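Local coordinates for putative adenosine kinase (Schistosoma mansoni, PDB 3VAS), which probably phosphorylates adenosine to AMP at the expense of ATP, as a ribokinase-family (pfkB) nucleoside kinase of the purine salvage pathway, at residues Q92-K97 with Y330-P335; L289-S294 with T338-A343; N118-L123 with T127-A132; Y26-G31 with L197-H202. All blocks are in the same frame, centred on the assembly; numbering follows the deposited sequence.

Interaction 1 (Q92-K97 with Y330-P335); sequences QWIIQK and YIRGKP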
loop_
_atom_site.group_PDB
_atom_site.type_symbol
_atom_site.label_atom_id
_atom_site.label_comp_id
_atom_site.label_asym_id
_atom_site.label_seq_id
_atom_site.Cartn_x
_atom_site.Cartn_y
_atom_site.Cartn_z
ATOM N N GLN A 92 -12.202 5.446 -0.172
ATOM C CA GLN A 92 -13.122 6.460 -0.668
ATOM C C GLN A 92 -14.291 5.837 -1.439
ATOM O O GLN A 92 -15.444 6.230 -1.264
ATOM C CB GLN A 92 -12.358 7.459 -1.551
ATOM C CG GLN A 92 -13.244 8.472 -2.273
ATOM C CD GLN A 92 -13.919 9.442 -1.323
ATOM O OE1 GLN A 92 -13.259 10.093 -0.509
ATOM N NE2 GLN A 92 -15.244 9.543 -1.418
ATOM N N TRP A 93 -13.981 4.863 -2.286
ATOM C CA TRP A 93 -14.979 4.167 -3.095
ATOM C C TRP A 93 -15.951 3.369 -2.216
ATOM O O TRP A 93 -17.170 3.399 -2.421
ATOM C CB TRP A 93 -14.240 3.249 -4.066
ATOM C CG TRP A 93 -15.068 2.478 -5.052
ATOM C CD1 TRP A 93 -15.586 2.935 -6.234
ATOM C CD2 TRP A 93 -15.410 1.089 -4.976
ATOM N NE1 TRP A 93 -16.250 1.918 -6.883
ATOM C CE2 TRP A 93 -16.154 0.775 -6.130
ATOM C CE3 TRP A 93 -15.168 0.082 -4.036
ATOM C CZ2 TRP A 93 -16.657 -0.502 -6.369
ATOM C CZ3 TRP A 93 -15.667 -1.187 -4.275
ATOM C CH2 TRP A 93 -16.404 -1.467 -5.431
ATOM N N ILE A 94 -15.407 2.662 -1.232
ATOM C CA ILE A 94 -16.225 1.901 -0.298
ATOM C C ILE A 94 -17.179 2.799 0.485
ATOM O O ILE A 94 -18.384 2.558 0.515
ATOM C CB ILE A 94 -15.353 1.095 0.683
ATOM C CG1 ILE A 94 -14.624 -0.023 -0.066
ATOM C CG2 ILE A 94 -16.210 0.525 1.820
ATOM C CD1 ILE A 94 -13.647 -0.801 0.778
ATOM N N ILE A 95 -16.636 3.842 1.100
ATOM C CA ILE A 95 -17.420 4.710 1.975
ATOM C C ILE A 95 -18.438 5.538 1.188
ATOM O O ILE A 95 -19.506 5.870 1.702
ATOM C CB ILE A 95 -16.500 5.582 2.859
ATOM C CG1 ILE A 95 -15.648 4.668 3.751
ATOM C CG2 ILE A 95 -17.308 6.555 3.700
ATOM C CD1 ILE A 95 -14.741 5.386 4.709
ATOM N N GLN A 96 -18.096 5.859 -0.057
ATOM C CA GLN A 96 -19.062 6.388 -1.022
ATOM C C GLN A 96 -19.598 7.777 -0.662
ATOM O O GLN A 96 -20.600 8.225 -1.212
ATOM C CB GLN A 96 -20.222 5.397 -1.192
ATOM C CG GLN A 96 -20.832 5.335 -2.574
ATOM C CD GLN A 96 -22.032 4.408 -2.618
ATOM O OE1 GLN A 96 -22.296 3.671 -1.662
ATOM N NE2 GLN A 96 -22.770 4.441 -3.726
ATOM N N LYS A 97 -18.941 8.448 0.276
ATOM C CA LYS A 97 -19.245 9.842 0.559
ATOM C C LYS A 97 -18.136 10.704 -0.031
ATOM O O LYS A 97 -16.960 10.494 0.270
ATOM C CB LYS A 97 -19.354 10.102 2.060
ATOM C CG LYS A 97 -19.608 11.568 2.374
ATOM C CD LYS A 97 -19.500 11.883 3.847
ATOM C CE LYS A 97 -19.809 13.350 4.099
ATOM N NZ LYS A 97 -19.723 13.699 5.545
ATOM N N TYR A 330 -13.366 -0.392 9.971
ATOM C CA TYR A 330 -12.841 -0.207 11.319
ATOM C C TYR A 330 -13.001 1.228 11.828
ATOM O O TYR A 330 -13.298 1.443 13.003
ATOM C CB TYR A 330 -11.369 -0.636 11.383
ATOM C CG TYR A 330 -10.834 -0.774 12.786
ATOM C CD1 TYR A 330 -11.135 -1.891 13.556
ATOM C CD2 TYR A 330 -10.021 0.205 13.341
ATOM C CE1 TYR A 330 -10.648 -2.029 14.844
ATOM C CE2 TYR A 330 -9.527 0.077 14.631
ATOM C CZ TYR A 330 -9.846 -1.043 15.377
ATOM O OH TYR A 330 -9.362 -1.177 16.662
ATOM N N ILE A 331 -12.805 2.209 10.948
ATOM C CA ILE A 331 -12.924 3.610 11.352
ATOM C C ILE A 331 -14.376 4.065 11.467
ATOM O O ILE A 331 -14.649 5.159 11.961
ATOM C CB ILE A 331 -12.175 4.561 10.397
ATOM C CG1 ILE A 331 -12.850 4.596 9.022
ATOM C CG2 ILE A 331 -10.698 4.178 10.300
ATOM C CD1 ILE A 331 -12.201 5.572 8.062
ATOM N N ARG A 332 -15.305 3.229 11.009
ATOM C CA ARG A 332 -16.729 3.515 11.185
ATOM C C ARG A 332 -17.319 2.739 12.363
ATOM O O ARG A 332 -18.536 2.686 12.541
ATOM C CB ARG A 332 -17.509 3.260 9.891
ATOM C CG ARG A 332 -17.181 4.263 8.787
ATOM C CD ARG A 332 -17.987 4.006 7.530
ATOM N NE ARG A 332 -17.637 2.731 6.912
ATOM C CZ ARG A 332 -18.247 2.230 5.843
ATOM N NH1 ARG A 332 -19.244 2.899 5.277
ATOM N NH2 ARG A 332 -17.865 1.060 5.343
ATOM N N GLY A 333 -16.446 2.142 13.165
ATOM C CA GLY A 333 -16.851 1.545 14.427
ATOM C C GLY A 333 -17.189 0.066 14.402
ATOM O O GLY A 333 -17.613 -0.484 15.413
ATOM N N LYS A 334 -17.017 -0.584 13.256
ATOM C CA LYS A 334 -17.280 -2.018 13.162
ATOM C C LYS A 334 -16.211 -2.780 13.944
ATOM O O LYS A 334 -15.039 -2.429 13.886
ATOM C CB LYS A 334 -17.289 -2.469 11.700
ATOM C CG LYS A 334 -18.189 -1.646 10.791
ATOM C CD LYS A 334 -19.644 -1.725 11.209
ATOM C CE LYS A 334 -20.497 -0.799 10.356
ATOM N NZ LYS A 334 -20.172 -0.965 8.911
ATOM N N PRO A 335 -16.614 -3.816 14.694
ATOM C CA PRO A 335 -15.650 -4.607 15.474
ATOM C C PRO A 335 -14.610 -5.323 14.614
ATOM O O PRO A 335 -14.760 -5.411 13.393
ATOM C CB PRO A 335 -16.530 -5.627 16.211
ATOM C CG PRO A 335 -17.862 -5.577 15.532
ATOM C CD PRO A 335 -18.006 -4.197 14.979
HETATM O O HOH W 1 -19.954 1.012 3.135
#
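Ile-95 CG1 lies over one face of the Arg-332 guanidinium, near its centre, 4.1 Å from Arg-332 CZ. The two side chains run past each other in opposite directions. Ile-94 comes to the same group obliquely, and Ile-94 CG2 is 3.9 Å from Arg-332 NH2. The CD1 methyls of Ile-95 and Ile-331 touch at 4.2 Å.

The polar part is carried by water. Arg-332 NH1 donates to water 1 at 2.9 Å, and the water lies at the guanidinium edge, in its plane. The same water gives a weak bond to Ile-94 O, which also accepts from Arg-361 NH2. A bend at chi3 (-66°) turns the Arg-332 chain back toward its own helix. There NE bonds to Ala-328 O and NH2 forms a salt bridge with Asp-329. These bonds probably fix the plane of the guanidinium.

Gly-333, with positive phi, is the C-prime residue of a Schellman motif. Lys-334 N bonds to Asp-329 O and Gly-333 N to Tyr-330 O, ending helix 318-330.

The contact joins the C-terminal end of helix 83-95 to the turn between helices 318-330 and 336-351. Ala-328 touches Ile-94 and Ile-95, and Leu-22 packs on Ile-95 and Ile-331.

Interaction 2 (L289-S294 with T338-A343); sequences LLYTDS and TSLHAA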
loop_
_atom_site.group_PDB
_atom_site.type_symbol
_atom_site.label_atom_id
_atom_site.label_comp_id
_atom_site.label_asym_id
_atom_site.label_seq_id
_atom_site.Cartn_x
_atom_site.Cartn_y
_atom_site.Cartn_z
ATOM N N LEU A 289 -5.115 -15.690 8.006
ATOM C CA LEU A 289 -4.336 -14.522 8.369
ATOM C C LEU A 289 -4.162 -14.519 9.878
ATOM O O LEU A 289 -4.950 -15.130 10.604
ATOM C CB LEU A 289 -5.018 -13.234 7.885
ATOM C CG LEU A 289 -6.404 -12.852 8.423
ATOM C CD1 LEU A 289 -6.311 -12.104 9.748
ATOM C CD2 LEU A 289 -7.154 -12.016 7.401
ATOM N N LEU A 290 -3.127 -13.829 10.339
ATOM C CA LEU A 290 -2.846 -13.715 11.760
ATOM C C LEU A 290 -3.103 -12.286 12.210
ATOM O O LEU A 290 -2.856 -11.339 11.465
ATOM C CB LEU A 290 -1.390 -14.103 12.053
ATOM C CG LEU A 290 -0.942 -15.477 11.554
ATOM C CD1 LEU A 290 0.550 -15.670 11.754
ATOM C CD2 LEU A 290 -1.733 -16.590 12.241
ATOM N N TYR A 291 -3.608 -12.134 13.428
ATOM C CA TYR A 291 -3.703 -10.816 14.038
ATOM C C TYR A 291 -3.479 -10.891 15.543
ATOM O O TYR A 291 -3.739 -11.913 16.173
ATOM C CB TYR A 291 -5.042 -10.139 13.718
ATOM C CG TYR A 291 -6.261 -10.774 14.359
ATOM C CD1 TYR A 291 -6.700 -10.375 15.616
ATOM C CD2 TYR A 291 -6.987 -11.753 13.694
ATOM C CE1 TYR A 291 -7.825 -10.949 16.201
ATOM C CE2 TYR A 291 -8.106 -12.333 14.268
ATOM C CZ TYR A 291 -8.521 -11.927 15.517
ATOM O OH TYR A 291 -9.634 -12.508 16.082
ATOM N N THR A 292 -2.971 -9.801 16.103
ATOM C CA THR A 292 -2.802 -9.661 17.542
ATOM C C THR A 292 -2.693 -8.175 17.821
ATOM O O THR A 292 -2.662 -7.366 16.892
ATOM C CB THR A 292 -1.516 -10.366 18.044
ATOM O OG1 THR A 292 -1.481 -10.367 19.484
ATOM C CG2 THR A 292 -0.275 -9.664 17.499
ATOM N N ASP A 293 -2.650 -7.814 19.096
ATOM C CA ASP A 293 -2.323 -6.451 19.484
ATOM C C ASP A 293 -1.475 -6.466 20.752
ATOM O O ASP A 293 -1.336 -7.507 21.394
ATOM C CB ASP A 293 -3.583 -5.601 19.659
ATOM C CG ASP A 293 -4.533 -6.177 20.676
ATOM O OD1 ASP A 293 -4.361 -5.885 21.878
ATOM O OD2 ASP A 293 -5.450 -6.926 20.270
ATOM N N SER A 294 -0.907 -5.318 21.105
ATOM C CA SER A 294 0.040 -5.238 22.217
ATOM C C SER A 294 -0.539 -5.646 23.575
ATOM O O SER A 294 0.209 -6.000 24.483
ATOM C CB SER A 294 0.674 -3.844 22.296
ATOM O OG SER A 294 -0.270 -2.823 22.030
ATOM N N THR A 338 -15.728 -8.301 12.112
ATOM C CA THR A 338 -16.517 -7.724 11.032
ATOM C C THR A 338 -15.607 -7.008 10.035
ATOM O O THR A 338 -15.770 -7.143 8.822
ATOM C CB THR A 338 -17.573 -6.740 11.586
ATOM O OG1 THR A 338 -18.489 -7.449 12.432
ATOM C CG2 THR A 338 -18.347 -6.063 10.454
ATOM N N SER A 339 -14.634 -6.266 10.556
ATOM C CA SER A 339 -13.697 -5.523 9.715
ATOM C C SER A 339 -12.798 -6.449 8.894
ATOM O O SER A 339 -12.493 -6.158 7.734
ATOM C CB SER A 339 -12.848 -4.574 10.564
ATOM O OG SER A 339 -13.646 -3.568 11.166
ATOM N N LEU A 340 -12.379 -7.561 9.498
ATOM C CA LEU A 340 -11.579 -8.559 8.788
ATOM C C LEU A 340 -12.345 -9.156 7.608
ATOM O O LEU A 340 -11.782 -9.344 6.532
ATOM C CB LEU A 340 -11.108 -9.670 9.732
ATOM C CG LEU A 340 -10.059 -9.279 10.775
ATOM C CD1 LEU A 340 -9.684 -10.481 11.628
ATOM C CD2 LEU A 340 -8.821 -8.684 10.099
ATOM N N HIS A 341 -13.624 -9.458 7.813
ATOM C CA HIS A 341 -14.476 -9.918 6.717
ATOM C C HIS A 341 -14.612 -8.867 5.618
ATOM O O HIS A 341 -14.649 -9.196 4.436
ATOM C CB HIS A 341 -15.859 -10.323 7.227
ATOM C CG HIS A 341 -15.907 -11.709 7.784
ATOM N ND1 HIS A 341 -16.015 -11.967 9.132
ATOM C CD2 HIS A 341 -15.845 -12.916 7.173
ATOM C CE1 HIS A 341 -16.029 -13.274 9.329
ATOM N NE2 HIS A 341 -15.926 -13.872 8.156
ATOM N N ALA A 342 -14.685 -7.602 6.015
ATOM C CA ALA A 342 -14.771 -6.511 5.057
ATOM C C ALA A 342 -13.466 -6.393 4.276
ATOM O O ALA A 342 -13.465 -6.032 3.100
ATOM C CB ALA A 342 -15.093 -5.203 5.762
ATOM N N ALA A 343 -12.358 -6.714 4.937
ATOM C CA ALA A 343 -11.045 -6.643 4.306
ATOM C C ALA A 343 -10.888 -7.752 3.269
ATOM O O ALA A 343 -10.403 -7.514 2.160
ATOM C CB ALA A 343 -9.944 -6.727 5.360
#
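The Tyr-291 ring is approached obliquely by the CD1 methyl of Leu-340. Leu-340 CD1 is 3.6 Å from both CD2 and CE2 of Tyr-291. The His-300 ring also meets Tyr-291, with the planes at about 40°.

Leu-289, two residues earlier on the strand, reaches the same methyl. Leu-289 CD1 is 4.2 Å from Leu-340 CD1. Leu-289 and Tyr-291 alternate with residues that face the other way, so both point at the helix. Leu-340 puts CG on the side away from its carbonyl carbon (chi1 -69°), and its CD1 branch reaches the strand side chains.

Strand 287-293 lies between strands 279-284 and 300-302 here, both antiparallel to it. Helix 336-351 packs against it through Leu-340, as one of the helices that cover the beta-sheet in the ribokinase-type alpha/beta fold of this family. Phe-302 touches both Leu-289 and Leu-340, and Phe-322 of helix 318-330 packs on Leu-289 and Ala-343.

The contact is one leucine methyl shared by a leucine and a tyrosine. It is wholly apolar across the segments, so dispersion and burial, rather than directed bonds, hold helix to strand at this point.

Interaction 3 (N118-L123 with T127-A132); sequences NDCSAL and TEFQIA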
loop_
_atom_site.group_PDB
_atom_site.type_symbol
_atom_site.label_atom_id
_atom_site.label_comp_id
_atom_site.label_asym_id
_atom_site.label_seq_id
_atom_site.Cartn_x
_atom_site.Cartn_y
_atom_site.Cartn_z
ATOM N N ASN A 118 -6.962 12.604 -13.076
ATOM C CA ASN A 118 -8.367 12.528 -13.482
ATOM C C ASN A 118 -9.077 11.314 -12.891
ATOM O O ASN A 118 -10.274 11.357 -12.618
ATOM C CB ASN A 118 -8.507 12.516 -15.006
ATOM C CG ASN A 118 -8.097 13.831 -15.645
ATOM O OD1 ASN A 118 -8.027 14.869 -14.982
ATOM N ND2 ASN A 118 -7.832 13.794 -16.943
ATOM N N ASP A 119 -8.329 10.230 -12.709
ATOM C CA ASP A 119 -8.863 9.005 -12.132
ATOM C C ASP A 119 -9.281 9.257 -10.684
ATOM O O ASP A 119 -10.329 8.790 -10.241
ATOM C CB ASP A 119 -7.810 7.896 -12.208
ATOM C CG ASP A 119 -8.372 6.528 -11.889
ATOM O OD1 ASP A 119 -9.221 6.040 -12.666
ATOM O OD2 ASP A 119 -7.951 5.932 -10.873
ATOM N N CYS A 120 -8.462 10.014 -9.959
ATOM C CA CYS A 120 -8.766 10.381 -8.578
ATOM C C CYS A 120 -10.011 11.258 -8.467
ATOM O O CYS A 120 -10.872 11.033 -7.604
ATOM C CB CYS A 120 -7.578 11.107 -7.951
ATOM S SG CYS A 120 -6.136 10.062 -7.722
ATOM N N SER A 121 -10.095 12.263 -9.331
ATOM C CA SER A 121 -11.238 13.167 -9.335
ATOM C C SER A 121 -12.536 12.434 -9.658
ATOM O O SER A 121 -13.592 12.760 -9.119
ATOM C CB SER A 121 -11.013 14.311 -10.323
ATOM O OG SER A 121 -9.922 15.108 -9.906
ATOM N N ALA A 122 -12.450 11.443 -10.539
ATOM C CA ALA A 122 -13.610 10.639 -10.898
ATOM C C ALA A 122 -14.143 9.876 -9.687
ATOM O O ALA A 122 -15.325 9.547 -9.626
ATOM C CB ALA A 122 -13.256 9.673 -12.014
ATOM N N LEU A 123 -13.263 9.609 -8.725
ATOM C CA LEU A 123 -13.627 8.851 -7.532
ATOM C C LEU A 123 -14.013 9.735 -6.338
ATOM O O LEU A 123 -14.286 9.224 -5.248
ATOM C CB LEU A 123 -12.478 7.911 -7.143
ATOM C CG LEU A 123 -12.280 6.689 -8.043
ATOM C CD1 LEU A 123 -10.976 5.989 -7.732
ATOM C CD2 LEU A 123 -13.452 5.728 -7.878
ATOM N N THR A 127 -7.287 15.557 -3.994
ATOM C CA THR A 127 -5.846 15.425 -4.159
ATOM C C THR A 127 -5.132 16.770 -4.177
ATOM O O THR A 127 -5.709 17.795 -4.535
ATOM C CB THR A 127 -5.482 14.664 -5.450
ATOM O OG1 THR A 127 -5.978 15.377 -6.591
ATOM C CG2 THR A 127 -6.069 13.264 -5.433
ATOM N N GLU A 128 -3.868 16.751 -3.767
ATOM C CA GLU A 128 -2.972 17.880 -3.965
ATOM C C GLU A 128 -1.645 17.342 -4.483
ATOM O O GLU A 128 -0.715 17.095 -3.714
ATOM C CB GLU A 128 -2.769 18.665 -2.667
ATOM C CG GLU A 128 -3.957 19.523 -2.259
ATOM C CD GLU A 128 -4.183 20.713 -3.184
ATOM O OE1 GLU A 128 -3.255 21.089 -3.934
ATOM O OE2 GLU A 128 -5.296 21.279 -3.156
ATOM N N PHE A 129 -1.574 17.141 -5.794
ATOM C CA PHE A 129 -0.376 16.583 -6.405
ATOM C C PHE A 129 0.733 17.611 -6.487
ATOM O O PHE A 129 0.491 18.785 -6.762
ATOM C CB PHE A 129 -0.675 16.056 -7.810
ATOM C CG PHE A 129 -1.435 14.764 -7.824
ATOM C CD1 PHE A 129 -0.795 13.566 -7.535
ATOM C CD2 PHE A 129 -2.786 14.743 -8.132
ATOM C CE1 PHE A 129 -1.489 12.372 -7.548
ATOM C CE2 PHE A 129 -3.485 13.551 -8.146
ATOM C CZ PHE A 129 -2.838 12.366 -7.854
ATOM N N GLN A 130 1.954 17.160 -6.234
ATOM C CA GLN A 130 3.129 17.945 -6.559
ATOM C C GLN A 130 3.511 17.562 -7.980
ATOM O O GLN A 130 3.467 16.388 -8.349
ATOM C CB GLN A 130 4.272 17.626 -5.596
ATOM C CG GLN A 130 5.563 18.379 -5.879
ATOM C CD GLN A 130 6.669 17.988 -4.923
ATOM O OE1 GLN A 130 6.420 17.318 -3.922
ATOM N NE2 GLN A 130 7.896 18.399 -5.227
ATOM N N ILE A 131 3.849 18.547 -8.796
ATOM C CA ILE A 131 4.233 18.247 -10.165
ATOM C C ILE A 131 5.750 18.358 -10.268
ATOM O O ILE A 131 6.337 19.366 -9.864
ATOM C CB ILE A 131 3.514 19.156 -11.196
ATOM C CG1 ILE A 131 2.095 18.648 -11.487
ATOM C CG2 ILE A 131 4.265 19.166 -12.511
ATOM C CD1 ILE A 131 1.131 18.670 -10.318
ATOM N N ALA A 132 6.385 17.305 -10.773
ATOM C CA ALA A 132 7.833 17.289 -10.914
ATOM C C ALA A 132 8.289 18.209 -12.044
ATOM O O ALA A 132 7.598 18.358 -13.054
ATOM C CB ALA A 132 8.325 15.871 -11.151
HETATM O O HOH W 2 -8.198 14.613 -7.780
#
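Between segments 118-123 and 127-132 the nearest CA atoms are those of Cys-120 and Thr-127, 7.3 Å apart. Cys-120 carries the direct contact. Its CB meets the CG2 methyl of Thr-127 at 3.6 Å, and its SG lies 3.9 Å from that same CG2. The SG also reaches the Phe-129 ring at its edge, 4.0 Å from CZ. The sulfur is 84° off the ring normal, close to the ring plane, so it approaches the ring hydrogens rather than the pi face. This is a sulfur-aromatic contact of the edge type.

Thr-127 presents its two branches to different partners. With OG1 between the backbone N and the carbonyl carbon (chi1 61°), CG2 faces the cysteine. OG1 then meets water 2 at 2.6 Å, and Ser-121 OG binds the same water at 2.8 Å. The water thus spans helix and strand beside the apolar contact. Ser-121 OG has a second, weak bond to Lys-117 O, one turn back.

Strand 101-107, helix 111-122 and strand 126-131 form a beta-alpha-beta unit, and this contact packs the end of the helix on the start of the second strand. Leu-85 and Leu-125 also touch Cys-120, and Ile-107 packs on Phe-129. The Phe-129 side chain is about 12 Å from bound adenosine, and the contact appears to be structural packing rather than part of the pocket.

The chemistry is split by depth. The buried thiol sits among carbon groups and a ring edge, while the two hydroxyls beside it are joined through water.

Interaction 4 (Y26-G31 with L197-H202); sequences YVFGMG and LKIAKH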
loop_
_atom_site.group_PDB
_atom_site.type_symbol
_atom_site.label_atom_id
_atom_site.label_comp_id
_atom_site.label_asym_id
_atom_site.label_seq_id
_atom_site.Cartn_x
_atom_site.Cartn_y
_atom_site.Cartn_z
ATOM N N TYR A 26 -11.393 13.101 6.329
ATOM C CA TYR A 26 -11.190 12.301 7.532
ATOM C C TYR A 26 -9.970 11.386 7.385
ATOM O O TYR A 26 -9.257 11.127 8.355
ATOM C CB TYR A 26 -12.437 11.461 7.801
ATOM C CG TYR A 26 -12.513 10.875 9.187
ATOM C CD1 TYR A 26 -13.033 11.613 10.243
ATOM C CD2 TYR A 26 -12.080 9.578 9.440
ATOM C CE1 TYR A 26 -13.111 11.078 11.514
ATOM C CE2 TYR A 26 -12.157 9.036 10.707
ATOM C CZ TYR A 26 -12.671 9.790 11.740
ATOM O OH TYR A 26 -12.749 9.254 13.003
ATOM N N VAL A 27 -9.747 10.907 6.161
ATOM C CA VAL A 27 -8.661 9.983 5.847
ATOM C C VAL A 27 -7.655 10.637 4.906
ATOM O O VAL A 27 -8.027 11.166 3.860
ATOM C CB VAL A 27 -9.193 8.701 5.163
ATOM C CG1 VAL A 27 -8.041 7.797 4.748
ATOM C CG2 VAL A 27 -10.160 7.963 6.081
ATOM N N PHE A 28 -6.381 10.596 5.284
ATOM C CA PHE A 28 -5.317 11.190 4.478
ATOM C C PHE A 28 -4.277 10.147 4.097
ATOM O O PHE A 28 -3.826 9.375 4.941
ATOM C CB PHE A 28 -4.637 12.335 5.240
ATOM C CG PHE A 28 -3.479 12.963 4.499
ATOM C CD1 PHE A 28 -3.671 14.095 3.721
ATOM C CD2 PHE A 28 -2.200 12.426 4.588
ATOM C CE1 PHE A 28 -2.614 14.672 3.038
ATOM C CE2 PHE A 28 -1.143 12.996 3.908
ATOM C CZ PHE A 28 -1.348 14.122 3.133
ATOM N N GLY A 29 -3.888 10.138 2.828
ATOM C CA GLY A 29 -2.769 9.326 2.388
ATOM C C GLY A 29 -1.734 10.160 1.654
ATOM O O GLY A 29 -2.071 11.160 1.017
ATOM N N MET A 30 -0.469 9.773 1.763
ATOM C CA MET A 30 0.570 10.302 0.880
ATOM C C MET A 30 1.365 9.129 0.332
ATOM O O MET A 30 1.591 8.156 1.043
ATOM C CB MET A 30 1.486 11.309 1.592
ATOM C CG MET A 30 2.322 10.740 2.738
ATOM S SD MET A 30 3.672 11.837 3.264
ATOM C CE MET A 30 4.956 11.417 2.108
ATOM N N GLY A 31 1.771 9.200 -0.932
ATOM C CA GLY A 31 2.503 8.090 -1.519
ATOM C C GLY A 31 3.102 8.314 -2.893
ATOM O O GLY A 31 3.320 9.451 -3.328
ATOM N N LEU A 197 7.497 10.784 8.094
ATOM C CA LEU A 197 7.901 10.859 9.497
ATOM C C LEU A 197 7.225 12.039 10.190
ATOM O O LEU A 197 6.755 11.921 11.322
ATOM C CB LEU A 197 9.425 10.981 9.622
ATOM C CG LEU A 197 9.968 10.942 11.054
ATOM C CD1 LEU A 197 9.481 9.694 11.781
ATOM C CD2 LEU A 197 11.488 11.003 11.068
ATOM N N LYS A 198 7.181 13.176 9.502
ATOM C CA LYS A 198 6.534 14.362 10.044
ATOM C C LYS A 198 5.051 14.101 10.306
ATOM O O LYS A 198 4.535 14.452 11.365
ATOM C CB LYS A 198 6.692 15.558 9.103
ATOM C CG LYS A 198 6.513 16.893 9.812
ATOM C CD LYS A 198 5.968 17.978 8.893
ATOM C CE LYS A 198 5.618 19.230 9.702
ATOM N NZ LYS A 198 4.778 20.199 8.944
ATOM N N ILE A 199 4.371 13.482 9.344
ATOM C CA ILE A 199 2.953 13.174 9.502
ATOM C C ILE A 199 2.730 12.165 10.630
ATOM O O ILE A 199 1.792 12.296 11.408
ATOM C CB ILE A 199 2.327 12.660 8.190
ATOM C CG1 ILE A 199 2.276 13.788 7.159
ATOM C CG2 ILE A 199 0.922 12.117 8.435
ATOM C CD1 ILE A 199 1.770 13.357 5.799
ATOM N N ALA A 200 3.611 11.171 10.723
ATOM C CA ALA A 200 3.524 10.165 11.777
ATOM C C ALA A 200 3.632 10.782 13.175
ATOM O O ALA A 200 2.887 10.416 14.083
ATOM C CB ALA A 200 4.586 9.090 11.581
ATOM N N LYS A 201 4.562 11.718 13.341
ATOM C CA LYS A 201 4.712 12.421 14.612
ATOM C C LYS A 201 3.482 13.269 14.933
ATOM O O LYS A 201 3.055 13.334 16.086
ATOM C CB LYS A 201 5.969 13.292 14.613
ATOM C CG LYS A 201 7.256 12.498 14.566
ATOM C CD LYS A 201 8.466 13.399 14.469
ATOM C CE LYS A 201 9.740 12.577 14.412
ATOM N NZ LYS A 201 10.920 13.429 14.107
ATOM N N HIS A 202 2.924 13.917 13.914
ATOM C CA HIS A 202 1.704 14.699 14.090
ATOM C C HIS A 202 0.559 13.813 14.578
ATOM O O HIS A 202 -0.188 14.194 15.480
ATOM C CB HIS A 202 1.311 15.398 12.786
ATOM C CG HIS A 202 -0.061 15.997 12.815
ATOM N ND1 HIS A 202 -0.308 17.274 13.271
ATOM C CD2 HIS A 202 -1.262 15.489 12.450
ATOM C CE1 HIS A 202 -1.603 17.528 13.184
ATOM N NE2 HIS A 202 -2.204 16.461 12.689
#
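The CD1 methyl of Ile-199 touches two side chains of the strand. It is 3.5 Å from CE2 of the Phe-28 ring and equally 3.5 Å from SD of Met-30. It comes to the Phe-28 ring obliquely, and CZ of that ring is farther off at 4.2 Å. The Phe-28 and Ile-199 side chains cross at about a right angle. Met-30 and Ile-199 instead slide past each other in opposite directions. Met-30 CG adds a looser touch to Ile-199 CD1, at 4.1 Å.

Phe-28 and Met-30 are two apart on the strand and so point to the same side. Met-30 has CG between the backbone N and the carbonyl carbon (chi1 64°), and its chain then runs extended through chi2 (165°), which carries SD out to Ile-199.

Further side chains pack on these three. Val-176 of helix 170-178 touches both Phe-28 and Ile-199, and Leu-175 adds to the cover on Phe-28. From strand 181-185, Tyr-182 packs on Phe-28 and Ile-184 on Met-30. That strand runs parallel to strand 27-40, and helix 189-205 follows it in the chain. The helix packs on the beta-sheet of the ribokinase-type alpha/beta fold of this family. The Met-30 side chain is about 11 Å from bound adenosine.

The contact is made of carbon and thioether sulfur alone, all buried. It seats the helix on the sheet by shape and dispersion.

Interactions 2 and 4 are buried and alike: on a single branched side chain of a helix, one methyl touches two residues of a strand. Interactions 1 and 3 are partly buried and each adds a bridging water. In interaction 1 it joins a guanidinium to a backbone carbonyl, weakly on the carbonyl side; in interaction 3 it joins two hydroxyls. Interaction 1 is the hub. Its turn leads into the helix of interaction 2, its Trp-93 and Gln-92 touch Leu-123 of interaction 3, and its Ile-331 packs on Val-27 of interaction 4. Interactions 2 and 3 lie on opposite sides of the chain's centre. Interaction 3 is local in sequence, while interactions 1 and 4 close long loops.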